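PDB 2GF6: thioesterase superfamily protein from Sulfolobus solfataricus, which probably hydrolyses acyl-CoA thioesters, as a coenzyme A-binding hotdog-fold member of the 4-hydroxybenzoyl-CoA thioesterase family. Local coordinates for residues V52-W57 / N115-K120; V13-T18 / V71-K76; I91-K96 / G107-I112. One frame throughout, in Å; residues are numbered along the deposited sequence.

Contact 1 of 3, residues V52-W57 / N115-K120. With COA (coenzyme A), chain E.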
loop_
_atom_site.group_PDB
_atom_site.type_symbol
_atom_site.label_atom_id
_atom_site.label_comp_id
_atom_site.label_asym_id
_atom_site.label_seq_id
_atom_site.Cartn_x
_atom_site.Cartn_y
_atom_site.Cartn_z
ATOM N N VAL A 52 -12.619 -12.573 13.178
ATOM C CA VAL A 52 -13.384 -13.803 13.264
ATOM C C VAL A 52 -14.883 -13.494 13.373
ATOM O O VAL A 52 -15.685 -14.023 12.620
ATOM C CB VAL A 52 -12.904 -14.647 14.449
ATOM C CG1 VAL A 52 -13.477 -16.066 14.349
ATOM C CG2 VAL A 52 -11.363 -14.645 14.502
ATOM N N ASN A 53 -15.239 -12.637 14.329
ATOM C CA ASN A 53 -16.612 -12.149 14.533
ATOM C C ASN A 53 -16.565 -10.821 15.306
ATOM O O ASN A 53 -15.486 -10.332 15.616
ATOM C CB ASN A 53 -17.483 -13.195 15.256
ATOM C CG ASN A 53 -16.937 -13.578 16.626
ATOM O OD1 ASN A 53 -16.793 -12.730 17.510
ATOM N ND2 ASN A 53 -16.616 -14.861 16.805
ATOM N N GLU A 54 -17.721 -10.241 15.617
ATOM C CA GLU A 54 -17.751 -8.936 16.290
ATOM C C GLU A 54 -17.057 -8.946 17.657
ATOM O O GLU A 54 -16.534 -7.924 18.085
ATOM C CB GLU A 54 -19.193 -8.390 16.410
ATOM C CG GLU A 54 -20.178 -9.293 17.117
ATOM C CD GLU A 54 -21.582 -8.705 17.206
ATOM O OE1 GLU A 54 -21.827 -7.837 18.087
ATOM O OE2 GLU A 54 -22.464 -9.150 16.420
ATOM N N ASN A 55 -17.046 -10.103 18.318
ATOM C CA ASN A 55 -16.423 -10.277 19.644
ATOM C C ASN A 55 -14.981 -10.851 19.634
ATOM O O ASN A 55 -14.389 -10.999 20.701
ATOM C CB ASN A 55 -17.291 -11.200 20.499
ATOM C CG ASN A 55 -18.667 -10.636 20.768
ATOM O OD1 ASN A 55 -18.822 -9.482 21.156
ATOM N ND2 ASN A 55 -19.680 -11.457 20.577
ATOM N N LEU A 56 -14.426 -11.183 18.467
ATOM C CA LEU A 56 -13.130 -11.891 18.383
ATOM C C LEU A 56 -12.334 -11.491 17.179
ATOM O O LEU A 56 -12.682 -11.850 16.041
ATOM C CB LEU A 56 -13.335 -13.401 18.349
ATOM C CG LEU A 56 -12.103 -14.310 18.453
ATOM C CD1 LEU A 56 -11.305 -14.088 19.747
ATOM C CD2 LEU A 56 -12.518 -15.764 18.365
ATOM N N TRP A 57 -11.249 -10.762 17.447
ATOM C CA TRP A 57 -10.257 -10.372 16.437
ATOM C C TRP A 57 -8.859 -10.878 16.793
ATOM O O TRP A 57 -8.585 -11.106 17.960
ATOM C CB TRP A 57 -10.177 -8.858 16.395
ATOM C CG TRP A 57 -11.347 -8.145 15.753
ATOM C CD1 TRP A 57 -12.575 -8.665 15.392
ATOM C CD2 TRP A 57 -11.406 -6.751 15.475
ATOM N NE1 TRP A 57 -13.363 -7.673 14.873
ATOM C CE2 TRP A 57 -12.663 -6.486 14.909
ATOM C CE3 TRP A 57 -10.498 -5.694 15.633
ATOM C CZ2 TRP A 57 -13.043 -5.200 14.509
ATOM C CZ3 TRP A 57 -10.873 -4.441 15.238
ATOM C CH2 TRP A 57 -12.143 -4.198 14.692
ATOM N N ASN A 115 -11.061 -9.086 22.432
ATOM C CA ASN A 115 -12.364 -8.494 22.277
ATOM C C ASN A 115 -12.198 -6.987 21.866
ATOM O O ASN A 115 -11.571 -6.175 22.578
ATOM C CB ASN A 115 -13.172 -8.685 23.556
ATOM C CG ASN A 115 -14.597 -8.317 23.369
ATOM O OD1 ASN A 115 -14.903 -7.277 22.779
ATOM N ND2 ASN A 115 -15.482 -9.150 23.835
ATOM N N PRO A 116 -12.657 -6.638 20.651
ATOM C CA PRO A 116 -12.419 -5.304 20.117
ATOM C C PRO A 116 -13.409 -4.260 20.629
ATOM O O PRO A 116 -13.172 -3.076 20.439
ATOM C CB PRO A 116 -12.605 -5.521 18.628
ATOM C CG PRO A 116 -13.722 -6.526 18.594
ATOM C CD PRO A 116 -13.350 -7.487 19.670
ATOM N N LYS A 117 -14.501 -4.700 21.261
ATOM C CA LYS A 117 -15.496 -3.794 21.848
ATOM C C LYS A 117 -14.988 -3.130 23.134
ATOM O O LYS A 117 -15.380 -1.996 23.453
ATOM C CB LYS A 117 -16.772 -4.557 22.159
ATOM C CG LYS A 117 -17.598 -4.915 20.946
ATOM C CD LYS A 117 -18.617 -5.958 21.297
ATOM C CE LYS A 117 -19.586 -6.164 20.185
ATOM N NZ LYS A 117 -20.331 -7.417 20.420
ATOM N N ILE A 118 -14.163 -3.865 23.885
ATOM C CA ILE A 118 -13.440 -3.330 25.033
ATOM C C ILE A 118 -11.942 -3.174 24.767
ATOM O O ILE A 118 -11.240 -2.532 25.531
ATOM C CB ILE A 118 -13.641 -4.202 26.254
ATOM C CG1 ILE A 118 -13.084 -5.620 26.048
ATOM C CG2 ILE A 118 -15.111 -4.271 26.539
ATOM C CD1 ILE A 118 -12.755 -6.331 27.323
ATOM N N TRP A 119 -11.470 -3.769 23.683
ATOM C CA TRP A 119 -10.061 -3.739 23.333
ATOM C C TRP A 119 -9.087 -4.328 24.407
ATOM O O TRP A 119 -8.041 -3.758 24.701
ATOM C CB TRP A 119 -9.650 -2.319 22.894
ATOM C CG TRP A 119 -8.489 -2.386 21.948
ATOM C CD1 TRP A 119 -7.195 -2.301 22.283
ATOM C CD2 TRP A 119 -8.526 -2.643 20.526
ATOM N NE1 TRP A 119 -6.398 -2.465 21.167
ATOM C CE2 TRP A 119 -7.195 -2.689 20.081
ATOM C CE3 TRP A 119 -9.557 -2.836 19.592
ATOM C CZ2 TRP A 119 -6.861 -2.897 18.748
ATOM C CZ3 TRP A 119 -9.215 -3.046 18.255
ATOM C CH2 TRP A 119 -7.890 -3.076 17.853
ATOM N N LYS A 120 -9.433 -5.493 24.951
ATOM C CA LYS A 120 -8.545 -6.254 25.847
ATOM C C LYS A 120 -8.425 -7.664 25.281
ATOM O O LYS A 120 -9.307 -8.132 24.581
ATOM C CB LYS A 120 -9.110 -6.402 27.270
ATOM C CG LYS A 120 -9.246 -5.173 28.173
ATOM C CD LYS A 120 -8.270 -4.048 27.860
ATOM C CE LYS A 120 -8.442 -2.857 28.855
ATOM N NZ LYS A 120 -9.721 -2.885 29.665
HETATM N N1A COA E . 4.975 -11.973 22.624
HETATM C C2A COA E . 4.366 -12.956 23.395
HETATM N N3A COA E . 3.315 -12.624 24.232
HETATM C C4A COA E . 2.907 -11.334 24.280
HETATM C C5A COA E . 3.514 -10.346 23.511
HETATM C C6A COA E . 4.553 -10.666 22.671
HETATM N N6A COA E . 5.258 -9.672 22.117
HETATM N N7A COA E . 2.890 -9.175 23.761
HETATM C C8A COA E . 1.892 -9.398 24.656
HETATM N N9A COA E . 1.917 -10.727 24.988
HETATM C C1B COA E . 1.158 -11.429 26.021
HETATM C C2B COA E . 1.283 -10.856 27.407
HETATM O O2B COA E . 2.422 -11.318 28.073
HETATM C C3B COA E . 0.045 -11.408 28.057
HETATM O O3B COA E . 0.369 -12.715 28.516
HETATM P P3B COA E . -0.405 -13.484 29.709
HETATM O O7A COA E . -1.226 -14.593 29.072
HETATM O O8A COA E . -1.316 -12.587 30.520
HETATM O O9A COA E . 0.648 -14.122 30.577
HETATM C C4B COA E . -0.970 -11.472 26.921
HETATM O O4B COA E . -0.211 -11.357 25.732
HETATM C C5B COA E . -1.981 -10.353 26.951
HETATM O O5B COA E . -1.284 -9.148 26.830
HETATM P P1A COA E . -1.586 -7.883 27.768
HETATM O O1A COA E . -0.364 -7.060 28.025
HETATM O O2A COA E . -2.287 -8.292 29.025
HETATM O O3A COA E . -2.494 -7.015 26.770
HETATM P P2A COA E . -4.020 -6.562 26.893
HETATM O O4A COA E . -4.285 -5.405 27.808
HETATM O O5A COA E . -5.010 -7.668 27.135
HETATM O O6A COA E . -4.196 -6.031 25.405
HETATM C CBP COA E . -3.553 -5.200 23.379
HETATM C CCP COA E . -3.269 -6.306 24.374
HETATM C CDP COA E . -3.845 -3.922 24.178
HETATM C CEP COA E . -4.775 -5.629 22.579
HETATM C CAP COA E . -2.338 -4.953 22.503
HETATM O OAP COA E . -1.230 -4.516 23.262
HETATM C C9P COA E . -2.565 -3.915 21.457
HETATM O O9P COA E . -3.786 -3.243 21.259
HETATM N N8P COA E . -1.513 -3.686 20.721
HETATM C C7P COA E . -1.684 -2.899 19.525
HETATM C C6P COA E . -1.477 -3.816 18.353
HETATM C C5P COA E . -1.453 -3.041 17.075
HETATM O O5P COA E . -1.838 -1.857 16.967
HETATM N N4P COA E . -0.960 -3.776 16.104
HETATM C C3P COA E . -0.484 -3.132 14.915
HETATM C C2P COA E . 0.221 -4.133 14.047
HETATM S S1P COA E . 0.694 -3.308 12.576
HETATM O O HOH W 1 -18.556 -8.865 23.706
#
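E54 meets K117 in a salt bridge at the tip of the turn from N53 to L56, with OE1 2.8 Å from K117 NZ. The ammonium comes to OE1 on its anti side, 19° out of the carboxylate plane. Behind this charge pair, E54 O lies against the proline ring, 3.2 Å from P116 CG. N55 is the second grip on the lysine: its OD1 accepts from K117 NZ at 2.7 Å, so an extended lysine chain ends between a carboxylate and an amide oxygen. The same OD1 takes a hydrogen bond from a water that in turn accepts from N115 ND2. N53 OD1 accepts from N55 N, an Asx turn within the type I turn; N115 OD1 likewise accepts from K117 N in a second Asx turn. L56 points away and packs on A113 and T122. At W57, P116 CB sits over the centre of the six-membered ring, 3.6 Å from the centroid and 14° off the normal, a CH-pi contact. W57 CZ3 touches W119 CZ3 at 3.7 Å, the two side chains crossing at about a right angle. W119 NE1 then donates to O9P of coenzyme A at 2.7 Å, while K72 of the second subunit makes a cation-pi contact with W119. Such a coenzyme A site, built between subunits, is characteristic of hotdog-fold thioesterases.

Contact 2 of 3, residues V13-T18 / V71-K76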
loop_
_atom_site.group_PDB
_atom_site.type_symbol
_atom_site.label_atom_id
_atom_site.label_comp_id
_atom_site.label_asym_id
_atom_site.label_seq_id
_atom_site.Cartn_x
_atom_site.Cartn_y
_atom_site.Cartn_z
ATOM N N VAL A 13 5.709 -12.612 -7.025
ATOM C CA VAL A 13 5.989 -11.201 -6.802
ATOM C C VAL A 13 5.442 -10.358 -7.948
ATOM O O VAL A 13 5.722 -10.618 -9.113
ATOM C CB VAL A 13 7.514 -10.917 -6.600
ATOM C CG1 VAL A 13 7.775 -9.424 -6.301
ATOM C CG2 VAL A 13 8.072 -11.743 -5.430
ATOM N N ARG A 14 4.663 -9.343 -7.576
ATOM C CA ARG A 14 3.863 -8.536 -8.493
ATOM C C ARG A 14 4.417 -7.104 -8.520
ATOM O O ARG A 14 5.231 -6.707 -7.684
ATOM C CB ARG A 14 2.397 -8.529 -8.054
ATOM C CG ARG A 14 1.456 -9.295 -8.942
ATOM C CD ARG A 14 1.489 -10.779 -8.711
ATOM N NE ARG A 14 0.363 -11.459 -9.372
ATOM C CZ ARG A 14 -0.396 -12.402 -8.808
ATOM N NH1 ARG A 14 -0.160 -12.826 -7.556
ATOM N NH2 ARG A 14 -1.394 -12.929 -9.495
ATOM N N ILE A 15 3.987 -6.319 -9.492
ATOM C CA ILE A 15 4.487 -4.936 -9.600
ATOM C C ILE A 15 4.167 -4.113 -8.360
ATOM O O ILE A 15 4.952 -3.267 -7.914
ATOM C CB ILE A 15 3.924 -4.234 -10.881
ATOM C CG1 ILE A 15 4.620 -2.895 -11.087
ATOM C CG2 ILE A 15 2.352 -4.115 -10.849
ATOM C CD1 ILE A 15 6.114 -3.007 -11.201
ATOM N N TYR A 16 3.002 -4.354 -7.791
ATOM C CA TYR A 16 2.629 -3.642 -6.594
ATOM C C TYR A 16 3.378 -4.188 -5.355
ATOM O O TYR A 16 3.224 -3.663 -4.244
ATOM C CB TYR A 16 1.101 -3.664 -6.396
ATOM C CG TYR A 16 0.459 -5.031 -6.518
ATOM C CD1 TYR A 16 0.537 -5.951 -5.476
ATOM C CD2 TYR A 16 -0.269 -5.391 -7.645
ATOM C CE1 TYR A 16 -0.031 -7.202 -5.571
ATOM C CE2 TYR A 16 -0.848 -6.675 -7.752
ATOM C CZ TYR A 16 -0.721 -7.570 -6.695
ATOM O OH TYR A 16 -1.289 -8.844 -6.746
ATOM N N ASP A 17 4.176 -5.243 -5.518
ATOM C CA ASP A 17 5.029 -5.708 -4.392
ATOM C C ASP A 17 6.399 -5.059 -4.346
ATOM O O ASP A 17 7.162 -5.279 -3.406
ATOM C CB ASP A 17 5.211 -7.231 -4.438
ATOM C CG ASP A 17 3.902 -7.975 -4.244
ATOM O OD1 ASP A 17 3.101 -7.552 -3.379
ATOM O OD2 ASP A 17 3.680 -8.941 -4.985
ATOM N N THR A 18 6.709 -4.244 -5.346
ATOM C CA THR A 18 8.050 -3.692 -5.528
ATOM C C THR A 18 8.076 -2.181 -5.377
ATOM O O THR A 18 7.057 -1.534 -5.541
ATOM C CB THR A 18 8.537 -3.935 -6.970
ATOM O OG1 THR A 18 7.667 -3.251 -7.887
ATOM C CG2 THR A 18 8.517 -5.442 -7.317
ATOM N N VAL A 71 13.853 -10.588 -3.303
ATOM C CA VAL A 71 12.974 -11.173 -4.305
ATOM C C VAL A 71 12.481 -10.072 -5.259
ATOM O O VAL A 71 12.291 -8.909 -4.872
ATOM C CB VAL A 71 11.783 -12.001 -3.667
ATOM C CG1 VAL A 71 12.334 -13.201 -2.930
ATOM C CG2 VAL A 71 10.941 -11.188 -2.730
ATOM N N LYS A 72 12.236 -10.473 -6.491
ATOM C CA LYS A 72 12.013 -9.556 -7.583
ATOM C C LYS A 72 10.715 -9.810 -8.294
ATOM O O LYS A 72 10.042 -10.823 -8.085
ATOM C CB LYS A 72 13.159 -9.686 -8.593
ATOM C CG LYS A 72 14.520 -9.448 -7.950
ATOM C CD LYS A 72 15.667 -9.643 -8.912
ATOM C CE LYS A 72 15.602 -8.617 -10.037
ATOM N NZ LYS A 72 16.939 -8.149 -10.485
ATOM N N LEU A 73 10.389 -8.885 -9.185
ATOM C CA LEU A 73 9.138 -8.947 -9.902
ATOM C C LEU A 73 9.091 -10.238 -10.701
ATOM O O LEU A 73 9.992 -10.521 -11.483
ATOM C CB LEU A 73 9.023 -7.734 -10.810
ATOM C CG LEU A 73 7.813 -7.604 -11.717
ATOM C CD1 LEU A 73 6.552 -7.389 -10.951
ATOM C CD2 LEU A 73 8.103 -6.423 -12.688
ATOM N N GLY A 74 8.046 -11.038 -10.500
ATOM C CA GLY A 74 7.910 -12.284 -11.262
ATOM C C GLY A 74 8.357 -13.535 -10.516
ATOM O O GLY A 74 7.926 -14.639 -10.854
ATOM N N ASP A 75 9.209 -13.392 -9.499
ATOM C CA ASP A 75 9.692 -14.571 -8.781
ATOM C C ASP A 75 8.501 -15.293 -8.181
ATOM O O ASP A 75 7.580 -14.649 -7.698
ATOM C CB ASP A 75 10.682 -14.169 -7.684
ATOM C CG ASP A 75 12.050 -13.783 -8.240
ATOM O OD1 ASP A 75 12.289 -13.968 -9.477
ATOM O OD2 ASP A 75 12.887 -13.314 -7.439
ATOM N N LYS A 76 8.500 -16.624 -8.254
ATOM C CA LYS A 76 7.553 -17.430 -7.482
ATOM C C LYS A 76 8.145 -17.724 -6.122
ATOM O O LYS A 76 9.337 -18.021 -6.013
ATOM C CB LYS A 76 7.259 -18.766 -8.158
ATOM C CG LYS A 76 6.481 -18.658 -9.454
ATOM C CD LYS A 76 6.125 -20.055 -10.036
ATOM C CE LYS A 76 7.337 -21.019 -10.214
ATOM N NZ LYS A 76 8.251 -20.672 -11.348
#
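V13 is held to the type II turn K72-D75 by two backbone hydrogen bonds, V13 N to D75 O at 2.8 Å and G74 N to V13 O at 2.7 Å. Between them the valine presses its side chain onto the turn, with CB 2.9 Å from K72 O, a tight approach. Its two methyls straddle that oxygen: CG1 is anti to the backbone N (chi1 -177°) and lies against K72 O, while CG2, beside the backbone N, reaches V71 CG2 at 4.0 Å. L73 sends CD1 the other way across, to 3.1 Å from I15 N, over the peptide that links R14 to I15. Its chi1 of 177° sets CG anti to the backbone N, and chi2 near 67° turns CD1 onto that peptide. G74, at a positive phi, occupies the turn position where a CB would jam against the preceding carbonyl oxygen.

Each loop also fixes itself with side-chain oxygens. D17 OD2 accepts from R14 N, and T18 OG1 donates to I15 O at 2.7 Å, on the same face of that carbonyl as T18 N. D75 OD2 is met by K72 N from above its carboxylate plane and bridges to K99. R14 NE forms a salt bridge with E38 of the third subunit, and T18 OG1 is hydrogen-bonded to A20 N of the fourth. Chemically, the loop between strand 8-12 and helix 26-45 is joined to the lead-in to strand 76-85 by main-chain hydrogen bonds and aliphatic packing, whereas the charged groups serve each loop internally, neighbouring elements or other subunits.

Contact 3 of 3, residues I91-K96 / G107-I112. With COA (coenzyme A), chain E.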
loop_
_atom_site.group_PDB
_atom_site.type_symbol
_atom_site.label_atom_id
_atom_site.label_comp_id
_atom_site.label_asym_id
_atom_site.label_seq_id
_atom_site.Cartn_x
_atom_site.Cartn_y
_atom_site.Cartn_z
ATOM N N ILE A 91 -0.475 -16.535 19.645
ATOM C CA ILE A 91 0.192 -17.457 18.721
ATOM C C ILE A 91 1.346 -16.745 18.073
ATOM O O ILE A 91 1.217 -15.582 17.756
ATOM C CB ILE A 91 -0.749 -17.863 17.584
ATOM C CG1 ILE A 91 -1.978 -18.567 18.151
ATOM C CG2 ILE A 91 -0.033 -18.812 16.589
ATOM C CD1 ILE A 91 -3.109 -18.700 17.152
ATOM N N LYS A 92 2.455 -17.451 17.869
ATOM C CA LYS A 92 3.597 -16.954 17.154
ATOM C C LYS A 92 3.642 -17.696 15.831
ATOM O O LYS A 92 3.855 -18.896 15.807
ATOM C CB LYS A 92 4.874 -17.237 17.920
ATOM C CG LYS A 92 6.144 -16.836 17.234
ATOM C CD LYS A 92 7.307 -17.137 18.164
ATOM C CE LYS A 92 8.620 -16.647 17.602
ATOM N NZ LYS A 92 9.707 -17.336 18.327
ATOM N N PHE A 93 3.408 -16.966 14.745
ATOM C CA PHE A 93 3.394 -17.522 13.424
ATOM C C PHE A 93 4.771 -17.307 12.862
ATOM O O PHE A 93 5.058 -16.220 12.404
ATOM C CB PHE A 93 2.354 -16.796 12.564
ATOM C CG PHE A 93 0.935 -17.184 12.869
ATOM C CD1 PHE A 93 0.461 -18.435 12.514
ATOM C CD2 PHE A 93 0.061 -16.297 13.501
ATOM C CE1 PHE A 93 -0.853 -18.801 12.774
ATOM C CE2 PHE A 93 -1.253 -16.667 13.762
ATOM C CZ PHE A 93 -1.708 -17.919 13.404
ATOM N N GLU A 94 5.628 -18.321 12.967
ATOM C CA GLU A 94 6.980 -18.313 12.371
ATOM C C GLU A 94 6.874 -18.644 10.885
ATOM O O GLU A 94 6.057 -19.474 10.509
ATOM C CB GLU A 94 7.863 -19.358 13.032
ATOM C CG GLU A 94 7.929 -19.313 14.563
ATOM C CD GLU A 94 8.945 -20.320 15.159
ATOM O OE1 GLU A 94 9.116 -21.445 14.627
ATOM O OE2 GLU A 94 9.561 -19.995 16.192
ATOM N N PHE A 95 7.698 -18.020 10.041
ATOM C CA PHE A 95 7.623 -18.268 8.606
ATOM C C PHE A 95 8.982 -18.204 7.932
ATOM O O PHE A 95 9.877 -17.516 8.418
ATOM C CB PHE A 95 6.660 -17.289 7.926
ATOM C CG PHE A 95 7.117 -15.854 7.961
ATOM C CD1 PHE A 95 8.056 -15.379 7.036
ATOM C CD2 PHE A 95 6.592 -14.951 8.901
ATOM C CE1 PHE A 95 8.481 -14.049 7.058
ATOM C CE2 PHE A 95 7.024 -13.610 8.921
ATOM C CZ PHE A 95 7.973 -13.169 7.991
ATOM N N LYS A 96 9.117 -18.940 6.828
ATOM C CA LYS A 96 10.278 -18.876 5.948
ATOM C C LYS A 96 9.770 -18.631 4.556
ATOM O O LYS A 96 8.740 -19.188 4.172
ATOM C CB LYS A 96 11.045 -20.191 5.944
ATOM C CG LYS A 96 11.484 -20.666 7.316
ATOM C CD LYS A 96 12.254 -21.974 7.260
ATOM C CE LYS A 96 12.899 -22.278 8.620
ATOM N NZ LYS A 96 13.864 -23.408 8.523
ATOM N N GLY A 107 11.056 -15.077 9.565
ATOM C CA GLY A 107 10.472 -14.156 10.525
ATOM C C GLY A 107 9.370 -14.736 11.359
ATOM O O GLY A 107 9.166 -15.935 11.365
ATOM N N TYR A 108 8.666 -13.863 12.076
ATOM C CA TYR A 108 7.482 -14.274 12.790
ATOM C C TYR A 108 6.622 -13.068 13.004
ATOM O O TYR A 108 7.103 -11.950 12.961
ATOM C CB TYR A 108 7.848 -14.910 14.135
ATOM C CG TYR A 108 8.550 -14.001 15.121
ATOM C CD1 TYR A 108 7.841 -13.004 15.837
ATOM C CD2 TYR A 108 9.923 -14.122 15.358
ATOM C CE1 TYR A 108 8.504 -12.164 16.749
ATOM C CE2 TYR A 108 10.579 -13.285 16.259
ATOM C CZ TYR A 108 9.864 -12.318 16.943
ATOM O OH TYR A 108 10.521 -11.521 17.798
ATOM N N VAL A 109 5.331 -13.293 13.180
ATOM C CA VAL A 109 4.450 -12.291 13.779
ATOM C C VAL A 109 3.782 -12.996 14.931
ATOM O O VAL A 109 3.477 -14.179 14.872
ATOM C CB VAL A 109 3.347 -11.706 12.816
ATOM C CG1 VAL A 109 3.959 -11.273 11.526
ATOM C CG2 VAL A 109 2.285 -12.683 12.519
ATOM N N ILE A 110 3.548 -12.240 15.975
ATOM C CA ILE A 110 2.849 -12.709 17.113
ATOM C C ILE A 110 1.481 -12.070 17.139
ATOM O O ILE A 110 1.331 -10.860 17.093
ATOM C CB ILE A 110 3.661 -12.406 18.347
ATOM C CG1 ILE A 110 4.913 -13.291 18.305
ATOM C CG2 ILE A 110 2.789 -12.537 19.603
ATOM C CD1 ILE A 110 5.782 -13.213 19.476
ATOM N N GLN A 111 0.467 -12.917 17.231
ATOM C CA GLN A 111 -0.893 -12.461 17.228
ATOM C C GLN A 111 -1.621 -12.815 18.488
ATOM O O GLN A 111 -1.414 -13.873 19.062
ATOM C CB GLN A 111 -1.613 -12.974 15.983
ATOM C CG GLN A 111 -1.155 -12.158 14.815
ATOM C CD GLN A 111 -2.049 -12.249 13.652
ATOM O OE1 GLN A 111 -2.033 -13.253 12.934
ATOM N NE2 GLN A 111 -2.818 -11.189 13.409
ATOM N N ILE A 112 -2.461 -11.883 18.919
ATOM C CA ILE A 112 -3.203 -12.009 20.148
ATOM C C ILE A 112 -4.673 -11.902 19.815
ATOM O O ILE A 112 -5.074 -11.046 19.043
ATOM C CB ILE A 112 -2.762 -10.918 21.173
ATOM C CG1 ILE A 112 -1.248 -10.966 21.402
ATOM C CG2 ILE A 112 -3.475 -11.068 22.509
ATOM C CD1 ILE A 112 -0.762 -9.884 22.326
HETATM N N1A COA E . 4.975 -11.973 22.624
HETATM C C2A COA E . 4.366 -12.956 23.395
HETATM N N3A COA E . 3.315 -12.624 24.232
HETATM C C4A COA E . 2.907 -11.334 24.280
HETATM C C5A COA E . 3.514 -10.346 23.511
HETATM C C6A COA E . 4.553 -10.666 22.671
HETATM N N6A COA E . 5.258 -9.672 22.117
HETATM N N7A COA E . 2.890 -9.175 23.761
HETATM C C8A COA E . 1.892 -9.398 24.656
HETATM N N9A COA E . 1.917 -10.727 24.988
HETATM C C1B COA E . 1.158 -11.429 26.021
HETATM C C2B COA E . 1.283 -10.856 27.407
HETATM O O2B COA E . 2.422 -11.318 28.073
HETATM C C3B COA E . 0.045 -11.408 28.057
HETATM O O3B COA E . 0.369 -12.715 28.516
HETATM P P3B COA E . -0.405 -13.484 29.709
HETATM O O7A COA E . -1.226 -14.593 29.072
HETATM O O8A COA E . -1.316 -12.587 30.520
HETATM O O9A COA E . 0.648 -14.122 30.577
HETATM C C4B COA E . -0.970 -11.472 26.921
HETATM O O4B COA E . -0.211 -11.357 25.732
HETATM C C5B COA E . -1.981 -10.353 26.951
HETATM O O5B COA E . -1.284 -9.148 26.830
HETATM P P1A COA E . -1.586 -7.883 27.768
HETATM O O1A COA E . -0.364 -7.060 28.025
HETATM O O2A COA E . -2.287 -8.292 29.025
HETATM O O3A COA E . -2.494 -7.015 26.770
HETATM P P2A COA E . -4.020 -6.562 26.893
HETATM O O4A COA E . -4.285 -5.405 27.808
HETATM O O5A COA E . -5.010 -7.668 27.135
HETATM O O6A COA E . -4.196 -6.031 25.405
HETATM C CBP COA E . -3.553 -5.200 23.379
HETATM C CCP COA E . -3.269 -6.306 24.374
HETATM C CDP COA E . -3.845 -3.922 24.178
HETATM C CEP COA E . -4.775 -5.629 22.579
HETATM C CAP COA E . -2.338 -4.953 22.503
HETATM O OAP COA E . -1.230 -4.516 23.262
HETATM C C9P COA E . -2.565 -3.915 21.457
HETATM O O9P COA E . -3.786 -3.243 21.259
HETATM N N8P COA E . -1.513 -3.686 20.721
HETATM C C7P COA E . -1.684 -2.899 19.525
HETATM C C6P COA E . -1.477 -3.816 18.353
HETATM C C5P COA E . -1.453 -3.041 17.075
HETATM O O5P COA E . -1.838 -1.857 16.967
HETATM N N4P COA E . -0.960 -3.776 16.104
HETATM C C3P COA E . -0.484 -3.132 14.915
HETATM C C2P COA E . 0.221 -4.133 14.047
HETATM S S1P COA E . 0.694 -3.308 12.576
#
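K92 crosses I110 and Y108 obliquely on the antiparallel beta hairpin of strands 90-99 and 102-115, part of the sheet that wraps helix 26-45 in the hotdog fold. Its CB is 4.0 Å from I110 CG1, and CG touches both that atom, at 3.9 Å, and Y108 CB. With CG anti to the backbone N (chi1 177°) and every later torsion extended, the chain then runs out across the neighbouring tyrosine. CE rides over the face of the ring, toward its rim, 3.6 Å from Y108 CD2. NZ ends 4.8 Å from the ring centroid, an off-centre cation-pi contact 26° from the normal. The tyrosine hydroxyl is itself hydrogen-bonded to E62, a residue that binds coenzyme A.

On the opposite face of the sheet lie I91, F93 and F95 with V109 and Q111. The three hydrogen-bonded pairs, I91-Q111, F93-V109 and F95-G107, are each closed by two backbone bonds. F93 takes Q111 OE1 near its ring, 3.6 Å from CE2, and that oxygen accepts from Y49. F95, its CG between the backbone N and carbonyl carbon (chi1 66°), folds its ring flat over G107, whose CA is 3.9 Å from the centroid; a CB on that glycine would clash with F95 CZ. The same ring also meets that of F33 on helix 26-45. With an alanine in place of F95, the G107 backbone would probably lose its aromatic cover and F33 its ring partner. On the lysine face, I110 CD1 reaches the adenine of coenzyme A, 3.5 Å from N1A.

How the contacts relate
From the N terminus, the chain leaves strand 8-12 through 13-18, the first half of contact 2, runs along helix 26-45 and enters 52-57, which opens contact 1. At 71-76 contact 2 closes, so these two cross, their centres about 34 Å apart on opposite sides of the chain's centre. Contact 3 follows contact 2 in series: 91-96 and 107-112 pair as a hairpin in the middle of the sheet. Strand 102-115 then leads directly into 115-120, closing contact 1 with contact 3 nested inside its loop. Contacts 1 and 3 touch the same coenzyme A; contact 2 joins the loops ahead of helix 26-45 and strand 76-85.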